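Local coordinates for BamaA.19900.a (Balamuthia mandrillaris, PDB 6VZZ), which probably phosphorylates glucose to glucose 6-phosphate at the expense of ATP, as a glucokinase of the actin-like ATPase clan, and holds beta-D-glucopyranose in its pocket, at residues E93-L99 against L131-P137; G34-Y38 against L90-A94; V222-V227 against F315-I319. All coordinates share one frame; numbering follows the deposited sequence.

Contact 1 of 3, residues E93-L99 against L131-P137; sequences EASGACL and LPSFLFP. With CA (calcium ion), chain C.
The ring of F134 lies against the backbone of E93, and the ring of F136 meets A97 and L99, where the linker 131-137 packs on strand 96-101 of the five-stranded mixed sheet, part of an actin-like ATPase fold. F134 holds CG anti to its own N (chi1 -178°), which turns one face of the ring to E93: E93 CA stands 4.1 Å from the ring centroid, 27° off the normal, a CH-pi contact. The E93 side chain runs on past this ring, its CG 3.9 Å from F134 CD1, and stays extended beyond CG until both carboxylate oxygens grip a calcium ion, with E93 OE1 at 2.5 Å. Water 2 is a further ligand of the metal.

One backbone hydrogen bond crosses, A94 N to F134 O at 3.1 Å. Water 1 lies within hydrogen-bonding distance of both A94 O and S133 O and links the two segments. Farther along the strand, A97 CB and L99 CD2 approach the F136 ring obliquely, while helix 72-90 supplies F79 in an edge-to-face stack with the same ring. P137 lays its CG against the backbone of G96, and its carbonyl accepts a hydrogen bond from T141 at the start of the next strand. At the far end, two leucines reach toward each other tip to tip, L99 CD1 to L131 CD1 at 3.8 Å.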
ATOM      1  N   GLU A  93     -17.877  31.335 -19.582  1.00 44.47           N
ATOM      2  CA  GLU A  93     -17.350  29.983 -19.425  1.00 43.00           C
ATOM      3  C   GLU A  93     -16.588  29.810 -18.117  1.00 42.30           C
ATOM      4  O   GLU A  93     -16.031  30.762 -17.559  1.00 41.19           O
ATOM      5  CB  GLU A  93     -16.398  29.654 -20.572  1.00 44.96           C
ATOM      6  CG  GLU A  93     -17.024  28.973 -21.749  1.00 46.02           C
ATOM      7  CD  GLU A  93     -16.028  28.754 -22.858  1.00 52.82           C
ATOM      8  OE1 GLU A  93     -14.890  29.294 -22.767  1.00 49.78           O
ATOM      9  OE2 GLU A  93     -16.388  28.035 -23.820  1.00 57.19           O
ATOM     10  N   ALA A  94     -16.530  28.561 -17.661  1.00 41.95           N
ATOM     11  CA  ALA A  94     -15.691  28.190 -16.530  1.00 40.53           C
ATOM     12  C   ALA A  94     -14.221  28.210 -16.932  1.00 43.44           C
ATOM     13  O   ALA A  94     -13.860  27.890 -18.070  1.00 44.77           O
ATOM     14  CB  ALA A  94     -16.075  26.801 -16.016  1.00 38.26           C
ATOM     15  N   SER A  95     -13.363  28.582 -15.978  1.00 42.02           N
ATOM     16  CA  SER A  95     -11.937  28.706 -16.247  1.00 39.60           C
ATOM     17  C   SER A  95     -11.155  27.439 -15.934  1.00 43.17           C
ATOM     18  O   SER A  95      -9.955  27.386 -16.218  1.00 49.26           O
ATOM     19  CB  SER A  95     -11.354  29.873 -15.451  1.00 42.26           C
ATOM     20  OG  SER A  95     -11.979  31.093 -15.826  1.00 43.17           O
ATOM     21  N   GLY A  96     -11.796  26.431 -15.364  1.00 38.38           N
ATOM     22  CA  GLY A  96     -11.127  25.204 -14.994  1.00 41.73           C
ATOM     23  C   GLY A  96     -12.092  24.220 -14.368  1.00 41.32           C
ATOM     24  O   GLY A  96     -13.103  24.627 -13.784  1.00 41.52           O
ATOM     25  N   ALA A  97     -11.808  22.924 -14.485  1.00 37.30           N
ATOM     26  CA  ALA A  97     -12.715  21.920 -13.957  1.00 36.04           C
ATOM     27  C   ALA A  97     -11.917  20.713 -13.500  1.00 38.97           C
ATOM     28  O   ALA A  97     -10.856  20.401 -14.049  1.00 40.50           O
ATOM     29  CB  ALA A  97     -13.766  21.507 -14.990  1.00 35.65           C
ATOM     30  N   CYS A  98     -12.428  20.048 -12.469  1.00 38.57           N
ATOM     31  CA  CYS A  98     -11.868  18.786 -12.008  1.00 38.59           C
ATOM     32  C   CYS A  98     -13.005  17.870 -11.589  1.00 38.40           C
ATOM     33  O   CYS A  98     -13.894  18.285 -10.839  1.00 38.93           O
ATOM     34  CB  CYS A  98     -10.908  18.985 -10.841  1.00 35.71           C
ATOM     35  SG  CYS A  98     -10.360  17.419 -10.130  1.00 37.45           S
ATOM     36  N   LEU A  99     -12.979  16.634 -12.084  1.00 37.34           N
ATOM     37  CA  LEU A  99     -13.964  15.616 -11.740  1.00 36.12           C
ATOM     38  C   LEU A  99     -13.288  14.540 -10.903  1.00 37.69           C
ATOM     39  O   LEU A  99     -12.364  13.869 -11.379  1.00 38.64           O
ATOM     40  CB  LEU A  99     -14.582  15.006 -12.993  1.00 37.48           C
ATOM     41  CG  LEU A  99     -15.231  16.004 -13.947  1.00 37.61           C
ATOM     42  CD1 LEU A  99     -14.301  16.292 -15.092  1.00 37.44           C
ATOM     43  CD2 LEU A  99     -16.564  15.479 -14.446  1.00 38.05           C
ATOM     44  N   LEU A 131     -17.699  15.816 -22.399  1.00 44.37           N
ATOM     45  CA  LEU A 131     -18.144  16.816 -21.449  1.00 42.62           C
ATOM     46  C   LEU A 131     -18.405  18.139 -22.154  1.00 42.27           C
ATOM     47  O   LEU A 131     -17.685  18.502 -23.090  1.00 42.91           O
ATOM     48  CB  LEU A 131     -17.090  17.016 -20.368  1.00 42.02           C
ATOM     49  CG  LEU A 131     -16.762  15.763 -19.558  1.00 43.11           C
ATOM     50  CD1 LEU A 131     -15.586  16.021 -18.627  1.00 43.17           C
ATOM     51  CD2 LEU A 131     -17.977  15.314 -18.775  1.00 39.27           C
ATOM     52  N   PRO A 132     -19.422  18.878 -21.713  1.00 42.56           N
ATOM     53  CA  PRO A 132     -19.709  20.182 -22.336  1.00 42.90           C
ATOM     54  C   PRO A 132     -18.589  21.188 -22.076  1.00 40.92           C
ATOM     55  O   PRO A 132     -18.157  21.387 -20.940  1.00 39.20           O
ATOM     56  CB  PRO A 132     -21.029  20.610 -21.681  1.00 40.47           C
ATOM     57  CG  PRO A 132     -21.078  19.861 -20.384  1.00 44.26           C
ATOM     58  CD  PRO A 132     -20.325  18.572 -20.589  1.00 41.27           C
ATOM     59  N   SER A 133     -18.126  21.827 -23.155  1.00 45.38           N
ATOM     60  CA  SER A 133     -17.046  22.807 -23.072  1.00 43.25           C
ATOM     61  C   SER A 133     -17.320  23.920 -22.064  1.00 43.36           C
ATOM     62  O   SER A 133     -16.381  24.411 -21.426  1.00 43.88           O
ATOM     63  CB  SER A 133     -16.806  23.417 -24.447  1.00 42.64           C
ATOM     64  OG  SER A 133     -16.150  22.492 -25.286  1.00 58.77           O
ATOM     65  N   PHE A 134     -18.576  24.350 -21.918  1.00 42.71           N
ATOM     66  CA  PHE A 134     -18.860  25.483 -21.043  1.00 44.15           C
ATOM     67  C   PHE A 134     -18.356  25.234 -19.622  1.00 42.83           C
ATOM     68  O   PHE A 134     -17.700  26.098 -19.029  1.00 43.93           O
ATOM     69  CB  PHE A 134     -20.353  25.794 -21.035  1.00 45.79           C
ATOM     70  CG  PHE A 134     -20.707  26.978 -20.189  1.00 47.85           C
ATOM     71  CD1 PHE A 134     -20.671  28.254 -20.716  1.00 50.43           C
ATOM     72  CD2 PHE A 134     -21.049  26.819 -18.856  1.00 47.53           C
ATOM     73  CE1 PHE A 134     -20.975  29.345 -19.938  1.00 52.79           C
ATOM     74  CE2 PHE A 134     -21.350  27.906 -18.077  1.00 49.79           C
ATOM     75  CZ  PHE A 134     -21.315  29.174 -18.619  1.00 52.51           C
ATOM     76  N   LEU A 135     -18.651  24.068 -19.054  1.00 41.76           N
ATOM     77  CA  LEU A 135     -18.213  23.792 -17.693  1.00 41.49           C
ATOM     78  C   LEU A 135     -16.882  23.073 -17.640  1.00 38.19           C
ATOM     79  O   LEU A 135     -16.255  23.042 -16.575  1.00 37.61           O
ATOM     80  CB  LEU A 135     -19.244  22.945 -16.935  1.00 39.26           C
ATOM     81  CG  LEU A 135     -20.593  23.563 -16.583  1.00 41.32           C
ATOM     82  CD1 LEU A 135     -21.382  22.618 -15.694  1.00 40.80           C
ATOM     83  CD2 LEU A 135     -20.418  24.908 -15.908  1.00 43.06           C
ATOM     84  N   PHE A 136     -16.437  22.496 -18.748  1.00 41.42           N
ATOM     85  CA  PHE A 136     -15.261  21.626 -18.765  1.00 40.60           C
ATOM     86  C   PHE A 136     -14.354  22.074 -19.899  1.00 39.79           C
ATOM     87  O   PHE A 136     -14.326  21.452 -20.967  1.00 43.41           O
ATOM     88  CB  PHE A 136     -15.675  20.160 -18.894  1.00 38.00           C
ATOM     89  CG  PHE A 136     -16.648  19.731 -17.837  1.00 39.80           C
ATOM     90  CD1 PHE A 136     -16.205  19.385 -16.563  1.00 38.75           C
ATOM     91  CD2 PHE A 136     -18.012  19.709 -18.097  1.00 39.97           C
ATOM     92  CE1 PHE A 136     -17.105  19.010 -15.574  1.00 36.85           C
ATOM     93  CE2 PHE A 136     -18.913  19.330 -17.112  1.00 38.60           C
ATOM     94  CZ  PHE A 136     -18.461  18.983 -15.852  1.00 36.24           C
ATOM     95  N   PRO A 137     -13.592  23.148 -19.693  1.00 42.65           N
ATOM     96  CA  PRO A 137     -12.692  23.648 -20.744  1.00 42.27           C
ATOM     97  C   PRO A 137     -11.743  22.558 -21.200  1.00 42.26           C
ATOM     98  O   PRO A 137     -11.096  21.903 -20.367  1.00 42.12           O
ATOM     99  CB  PRO A 137     -11.939  24.792 -20.052  1.00 41.06           C
ATOM    100  CG  PRO A 137     -12.069  24.502 -18.584  1.00 42.33           C
ATOM    101  CD  PRO A 137     -13.399  23.852 -18.413  1.00 40.69           C
TER
HETATM  102 CA    CA C 402     -13.909  27.756 -24.509  1.00 53.81          CA
HETATM  103  O   HOH W   1     -14.789  26.558 -20.232  1.00 45.06           O
HETATM  104  O   HOH W   2     -15.666  26.524 -25.482  1.00 49.71           O

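Contact 2 of 3, residues G34-Y38 against L90-A94; sequences GLKYY and LGVEA. With CA (calcium ion), chain C.
Y37 turns its CG between its own backbone N and carbonyl carbon (chi1 71°), and this, with the ring turned about chi2, carries the phenol from strand 37-43 to the end of helix 72-90 and the loop that follows. L90, the last residue of that helix, keeps CG anti to its carbonyl carbon with chi2 extended, a shape that brings CD1 to the ring from the opposite direction.

The result is a ring held on two faces. L90 CD1 lies 3.8 Å from the centroid of the Y37 ring, 26° off the normal, and A94 CA lies over the opposite face at 4.0 Å from that centroid; both are CH-pi contacts displaced toward the rim. At the ring edge, the Y37 hydroxyl donates to the carbonyl of V92, with Y37 OH to V92 O at 2.8 Å. The donor sits in the plane of that carbonyl, at a C=O...donor angle of 155°, and the oxygen is itself close to the ring plane. A94 CB adds an apolar touch on Y37 CE2 at 3.7 Å.

L35 extends the packing before the strand begins: its CD2 meets L90 CD2 at 4.2 Å, the two leucines crossing at about a right angle, and its carbonyl oxygen faces V92 CG1. This is the junction of a helix with the following strand 96-101, packed against the neighbouring parallel strand 37-43. Because the phenol is buried, its bond to V92 O gives the hydroxyl a backbone acceptor and fixes the direction of its proton, while L90 CD1 and A94 CA on its two faces probably limit ring rotation.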
ATOM      1  N   GLY A  34     -12.730  40.450 -14.081  1.00 66.60           N
ATOM      2  CA  GLY A  34     -13.568  39.479 -14.744  1.00 61.35           C
ATOM      3  C   GLY A  34     -14.161  38.502 -13.743  1.00 56.59           C
ATOM      4  O   GLY A  34     -14.037  38.645 -12.525  1.00 56.44           O
ATOM      5  N   LEU A  35     -14.818  37.484 -14.288  1.00 53.23           N
ATOM      6  CA  LEU A  35     -15.442  36.431 -13.492  1.00 50.18           C
ATOM      7  C   LEU A  35     -14.715  35.125 -13.792  1.00 50.70           C
ATOM      8  O   LEU A  35     -15.009  34.455 -14.786  1.00 52.37           O
ATOM      9  CB  LEU A  35     -16.926  36.318 -13.801  1.00 48.54           C
ATOM     10  CG  LEU A  35     -17.651  35.148 -13.133  1.00 48.45           C
ATOM     11  CD1 LEU A  35     -17.694  35.296 -11.602  1.00 43.96           C
ATOM     12  CD2 LEU A  35     -19.040  35.009 -13.721  1.00 46.90           C
ATOM     13  N   LYS A  36     -13.762  34.771 -12.944  1.00 48.30           N
ATOM     14  CA  LYS A  36     -13.030  33.519 -13.066  1.00 49.36           C
ATOM     15  C   LYS A  36     -13.582  32.578 -12.002  1.00 45.46           C
ATOM     16  O   LYS A  36     -13.445  32.850 -10.805  1.00 48.06           O
ATOM     17  CB  LYS A  36     -11.522  33.745 -12.914  1.00 43.29           C
ATOM     18  N   TYR A  37     -14.225  31.491 -12.437  1.00 42.83           N
ATOM     19  CA  TYR A  37     -14.775  30.485 -11.536  1.00 42.57           C
ATOM     20  C   TYR A  37     -14.432  29.089 -12.031  1.00 43.59           C
ATOM     21  O   TYR A  37     -14.041  28.889 -13.186  1.00 42.86           O
ATOM     22  CB  TYR A  37     -16.291  30.615 -11.382  1.00 41.07           C
ATOM     23  CG  TYR A  37     -17.102  30.220 -12.585  1.00 39.56           C
ATOM     24  CD1 TYR A  37     -17.339  31.126 -13.612  1.00 41.29           C
ATOM     25  CD2 TYR A  37     -17.666  28.949 -12.686  1.00 39.66           C
ATOM     26  CE1 TYR A  37     -18.101  30.777 -14.714  1.00 40.56           C
ATOM     27  CE2 TYR A  37     -18.429  28.584 -13.793  1.00 38.08           C
ATOM     28  CZ  TYR A  37     -18.642  29.508 -14.803  1.00 41.36           C
ATOM     29  OH  TYR A  37     -19.396  29.180 -15.907  1.00 41.71           O
ATOM     30  N   TYR A  38     -14.586  28.114 -11.137  1.00 42.62           N
ATOM     31  CA  TYR A  38     -14.114  26.762 -11.396  1.00 39.83           C
ATOM     32  C   TYR A  38     -15.191  25.738 -11.055  1.00 40.59           C
ATOM     33  O   TYR A  38     -16.033  25.962 -10.178  1.00 40.51           O
ATOM     34  CB  TYR A  38     -12.827  26.498 -10.614  1.00 40.92           C
ATOM     35  CG  TYR A  38     -11.733  27.474 -10.975  1.00 44.98           C
ATOM     36  CD1 TYR A  38     -11.680  28.736 -10.391  1.00 46.13           C
ATOM     37  CD2 TYR A  38     -10.768  27.148 -11.923  1.00 47.25           C
ATOM     38  CE1 TYR A  38     -10.696  29.645 -10.733  1.00 49.46           C
ATOM     39  CE2 TYR A  38      -9.774  28.052 -12.270  1.00 50.16           C
ATOM     40  CZ  TYR A  38      -9.745  29.300 -11.671  1.00 50.26           C
ATOM     41  OH  TYR A  38      -8.761  30.202 -12.003  1.00 51.32           O
ATOM     42  N   LEU A  90     -24.895  32.642 -16.027  1.00 45.54           N
ATOM     43  CA  LEU A  90     -23.596  33.290 -15.915  1.00 43.51           C
ATOM     44  C   LEU A  90     -23.060  33.833 -17.226  1.00 43.62           C
ATOM     45  O   LEU A  90     -22.282  34.790 -17.208  1.00 44.15           O
ATOM     46  CB  LEU A  90     -22.560  32.321 -15.342  1.00 42.17           C
ATOM     47  CG  LEU A  90     -22.668  31.924 -13.878  1.00 42.64           C
ATOM     48  CD1 LEU A  90     -21.484  31.048 -13.534  1.00 40.08           C
ATOM     49  CD2 LEU A  90     -22.693  33.160 -13.017  1.00 45.03           C
ATOM     50  N   GLY A  91     -23.427  33.243 -18.359  1.00 40.15           N
ATOM     51  CA  GLY A  91     -22.853  33.676 -19.616  1.00 42.31           C
ATOM     52  C   GLY A  91     -21.401  33.270 -19.831  1.00 43.82           C
ATOM     53  O   GLY A  91     -21.060  32.720 -20.885  1.00 41.52           O
ATOM     54  N   VAL A  92     -20.536  33.526 -18.846  1.00 41.80           N
ATOM     55  CA  VAL A  92     -19.095  33.353 -19.003  1.00 42.20           C
ATOM     56  C   VAL A  92     -18.699  31.910 -18.699  1.00 44.47           C
ATOM     57  O   VAL A  92     -19.130  31.331 -17.694  1.00 41.54           O
ATOM     58  CB  VAL A  92     -18.329  34.343 -18.109  1.00 41.94           C
ATOM     59  CG1 VAL A  92     -16.827  34.102 -18.195  1.00 45.60           C
ATOM     60  CG2 VAL A  92     -18.633  35.764 -18.538  1.00 41.40           C
ATOM     61  N   GLU A  93     -17.877  31.335 -19.582  1.00 44.47           N
ATOM     62  CA  GLU A  93     -17.350  29.983 -19.425  1.00 43.00           C
ATOM     63  C   GLU A  93     -16.588  29.810 -18.117  1.00 42.30           C
ATOM     64  O   GLU A  93     -16.031  30.762 -17.559  1.00 41.19           O
ATOM     65  CB  GLU A  93     -16.398  29.654 -20.572  1.00 44.96           C
ATOM     66  CG  GLU A  93     -17.024  28.973 -21.749  1.00 46.02           C
ATOM     67  CD  GLU A  93     -16.028  28.754 -22.858  1.00 52.82           C
ATOM     68  OE1 GLU A  93     -14.890  29.294 -22.767  1.00 49.78           O
ATOM     69  OE2 GLU A  93     -16.388  28.035 -23.820  1.00 57.19           O
ATOM     70  N   ALA A  94     -16.530  28.561 -17.661  1.00 41.95           N
ATOM     71  CA  ALA A  94     -15.691  28.190 -16.530  1.00 40.53           C
ATOM     72  C   ALA A  94     -14.221  28.210 -16.932  1.00 43.44           C
ATOM     73  O   ALA A  94     -13.860  27.890 -18.070  1.00 44.77           O
ATOM     74  CB  ALA A  94     -16.075  26.801 -16.016  1.00 38.26           C
TER
HETATM   75 CA    CA C 402     -13.909  27.756 -24.509  1.00 53.81          CA
HETATM   76  O   HOH W   2     -15.666  26.524 -25.482  1.00 49.71           O

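Contact 3 of 3, residues V222-V227 against F315-I319; sequences VAISPV and FLMRI
R318 projects from helix 303-327 across the extended segment 222-227 and meets V227 at about a right angle. Its CG is anti to the backbone N (chi1 -176°), and the chain then bends at chi3, which brings one edge of the guanidinium to the carbonyl of S225. R318 NH2 donates to S225 O at 2.8 Å with an N-H...O angle of 158°; the oxygen lies in the guanidinium plane, whereas the donor is tilted 27° from the carbonyl plane. R318 CD also passes S225 CB at 4.0 Å, so the aliphatic part of the arginine packs against the same residue.

Two acids also bind the guanidinium: R318 NE forms a salt bridge with E356 and R318 NH1 one with E237. With two carboxylates among its partners, the buried charge is probably well compensated. In this actin-like ATPase fold the contact joins a long helix to the connection between strand 213-216 and helix 234-249, at the interface with the second subunit. There S225 OG is hydrogen-bonded to I224 O of the second subunit, and A223 N to N322 OD1 of that chain.

One helical turn before R318, F315 crosses I224 obliquely, its CD2 4.1 Å from I224 CG2. I319 CD1 comes within 4.0 Å of V222 CG2, and Y257 touches both side chains.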
ATOM      1  N   VAL A 222      -8.785  -5.522  -2.529  1.00 34.92           N
ATOM      2  CA  VAL A 222      -7.897  -6.630  -2.187  1.00 33.40           C
ATOM      3  C   VAL A 222      -8.673  -7.694  -1.421  1.00 34.22           C
ATOM      4  O   VAL A 222      -9.662  -7.411  -0.732  1.00 32.48           O
ATOM      5  CB  VAL A 222      -6.670  -6.149  -1.384  1.00 35.04           C
ATOM      6  CG1 VAL A 222      -5.912  -5.069  -2.138  1.00 31.37           C
ATOM      7  CG2 VAL A 222      -7.072  -5.700   0.016  1.00 32.20           C
ATOM      8  N   ALA A 223      -8.217  -8.938  -1.549  1.00 32.77           N
ATOM      9  CA  ALA A 223      -8.832 -10.048  -0.836  1.00 33.50           C
ATOM     10  C   ALA A 223      -8.755  -9.839   0.671  1.00 34.27           C
ATOM     11  O   ALA A 223      -7.795  -9.264   1.192  1.00 33.65           O
ATOM     12  CB  ALA A 223      -8.143 -11.352  -1.212  1.00 35.49           C
ATOM     13  N   ILE A 224      -9.775 -10.322   1.375  1.00 34.43           N
ATOM     14  CA  ILE A 224      -9.859 -10.169   2.821  1.00 36.57           C
ATOM     15  C   ILE A 224      -8.833 -11.053   3.521  1.00 38.82           C
ATOM     16  O   ILE A 224      -8.243 -11.951   2.911  1.00 37.37           O
ATOM     17  CB  ILE A 224     -11.284 -10.493   3.306  1.00 37.41           C
ATOM     18  CG1 ILE A 224     -11.757 -11.823   2.724  1.00 38.18           C
ATOM     19  CG2 ILE A 224     -12.239  -9.405   2.874  1.00 35.72           C
ATOM     20  CD1 ILE A 224     -11.312 -13.024   3.482  1.00 39.78           C
ATOM     21  N   SER A 225      -8.645 -10.822   4.816  1.00 39.43           N
ATOM     22  CA  SER A 225      -7.871 -11.677   5.688  1.00 37.87           C
ATOM     23  C   SER A 225      -8.771 -12.355   6.713  1.00 37.09           C
ATOM     24  O   SER A 225      -9.770 -11.777   7.141  1.00 40.84           O
ATOM     25  CB  SER A 225      -6.795 -10.863   6.413  1.00 35.58           C
ATOM     26  OG  SER A 225      -5.682 -10.687   5.568  1.00 35.69           O
ATOM     27  N   PRO A 226      -8.451 -13.574   7.131  1.00 39.74           N
ATOM     28  CA  PRO A 226      -9.252 -14.257   8.151  1.00 39.69           C
ATOM     29  C   PRO A 226      -8.809 -13.818   9.542  1.00 40.99           C
ATOM     30  O   PRO A 226      -7.890 -13.022   9.691  1.00 41.15           O
ATOM     31  CB  PRO A 226      -8.932 -15.728   7.900  1.00 36.82           C
ATOM     32  CG  PRO A 226      -7.519 -15.709   7.472  1.00 35.87           C
ATOM     33  CD  PRO A 226      -7.331 -14.416   6.675  1.00 41.82           C
ATOM     34  N   VAL A 227      -9.487 -14.341  10.567  1.00 41.89           N
ATOM     35  CA  VAL A 227      -9.000 -14.195  11.936  1.00 41.30           C
ATOM     36  C   VAL A 227      -8.145 -15.402  12.279  1.00 45.29           C
ATOM     37  O   VAL A 227      -8.055 -16.359  11.497  1.00 43.56           O
ATOM     38  CB  VAL A 227     -10.138 -14.067  12.966  1.00 45.60           C
ATOM     39  CG1 VAL A 227     -10.831 -12.747  12.848  1.00 44.65           C
ATOM     40  CG2 VAL A 227     -11.123 -15.223  12.820  1.00 44.48           C
ATOM     41  N   PHE A 315     -14.550  -5.596   9.527  1.00 37.61           N
ATOM     42  CA  PHE A 315     -13.692  -5.751   8.359  1.00 37.03           C
ATOM     43  C   PHE A 315     -13.107  -4.422   7.913  1.00 38.20           C
ATOM     44  O   PHE A 315     -12.013  -4.399   7.340  1.00 37.29           O
ATOM     45  CB  PHE A 315     -14.448  -6.428   7.221  1.00 36.63           C
ATOM     46  CG  PHE A 315     -14.457  -7.920   7.331  1.00 39.27           C
ATOM     47  CD1 PHE A 315     -15.381  -8.562   8.148  1.00 41.02           C
ATOM     48  CD2 PHE A 315     -13.521  -8.682   6.649  1.00 36.30           C
ATOM     49  CE1 PHE A 315     -15.379  -9.945   8.271  1.00 42.72           C
ATOM     50  CE2 PHE A 315     -13.512 -10.055   6.763  1.00 37.34           C
ATOM     51  CZ  PHE A 315     -14.444 -10.694   7.574  1.00 41.99           C
ATOM     52  N   LEU A 316     -13.797  -3.311   8.174  1.00 39.19           N
ATOM     53  CA  LEU A 316     -13.157  -2.014   7.968  1.00 38.04           C
ATOM     54  C   LEU A 316     -11.935  -1.870   8.869  1.00 37.52           C
ATOM     55  O   LEU A 316     -10.876  -1.416   8.424  1.00 33.82           O
ATOM     56  CB  LEU A 316     -14.148  -0.877   8.223  1.00 38.50           C
ATOM     57  CG  LEU A 316     -13.495   0.512   8.225  1.00 36.22           C
ATOM     58  CD1 LEU A 316     -13.049   0.899   6.830  1.00 33.88           C
ATOM     59  CD2 LEU A 316     -14.428   1.552   8.797  1.00 38.77           C
ATOM     60  N   MET A 317     -12.053  -2.281  10.135  1.00 36.28           N
ATOM     61  CA  MET A 317     -10.900  -2.226  11.025  1.00 36.98           C
ATOM     62  C   MET A 317      -9.791  -3.178  10.581  1.00 36.92           C
ATOM     63  O   MET A 317      -8.613  -2.896  10.812  1.00 32.99           O
ATOM     64  CB  MET A 317     -11.319  -2.536  12.461  1.00 39.28           C
ATOM     65  CG  MET A 317     -12.176  -1.469  13.121  1.00 43.05           C
ATOM     66  SD  MET A 317     -11.313   0.103  13.327  1.00 46.04           S
ATOM     67  CE  MET A 317     -12.192   1.147  12.178  1.00 39.16           C
ATOM     68  N   ARG A 318     -10.136  -4.307   9.948  1.00 37.72           N
ATOM     69  CA  ARG A 318      -9.093  -5.259   9.565  1.00 36.06           C
ATOM     70  C   ARG A 318      -8.265  -4.750   8.389  1.00 37.20           C
ATOM     71  O   ARG A 318      -7.037  -4.903   8.380  1.00 37.43           O
ATOM     72  CB  ARG A 318      -9.698  -6.617   9.229  1.00 36.54           C
ATOM     73  CG  ARG A 318      -8.650  -7.666   8.927  1.00 36.47           C
ATOM     74  CD  ARG A 318      -9.241  -9.063   9.011  1.00 38.34           C
ATOM     75  NE  ARG A 318     -10.088  -9.184  10.188  1.00 41.13           N
ATOM     76  CZ  ARG A 318     -10.974 -10.155  10.387  1.00 41.72           C
ATOM     77  NH1 ARG A 318     -11.715 -10.150  11.486  1.00 40.32           N
ATOM     78  NH2 ARG A 318     -11.134 -11.113   9.482  1.00 41.95           N
ATOM     79  N   ILE A 319      -8.906  -4.160   7.377  1.00 32.75           N
ATOM     80  CA  ILE A 319      -8.128  -3.618   6.269  1.00 34.11           C
ATOM     81  C   ILE A 319      -7.335  -2.401   6.736  1.00 34.79           C
ATOM     82  O   ILE A 319      -6.187  -2.191   6.326  1.00 34.18           O
ATOM     83  CB  ILE A 319      -9.042  -3.305   5.061  1.00 33.35           C
ATOM     84  CG1 ILE A 319      -8.248  -2.757   3.866  1.00 33.26           C
ATOM     85  CG2 ILE A 319     -10.113  -2.296   5.423  1.00 33.34           C
ATOM     86  CD1 ILE A 319      -7.065  -3.604   3.455  1.00 33.97           C
TER

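How the contacts relate
Contacts 1 and 2 form one continuous region, with centres 10 Å apart. They share E93 and A94; strands 96-101 and 37-43 are parallel neighbours in one sheet, and just before the first of them S95 N probably bonds Y37 O at 2.9 Å. F134 of contact 1 also packs beside the Y37 hydroxyl and V92 O of contact 2. Contact 3 stands apart on the opposite side of the chain's centre, its centre 40 Å from that of contact 1 and 46 Å from that of contact 2. None of the three contacts lines the sugar pocket: of their side chains, L99 of contact 1 lies about 13 Å and V222 of contact 3 about 11 Å from a bound glucose, although V222 directly follows the pocket residue H221.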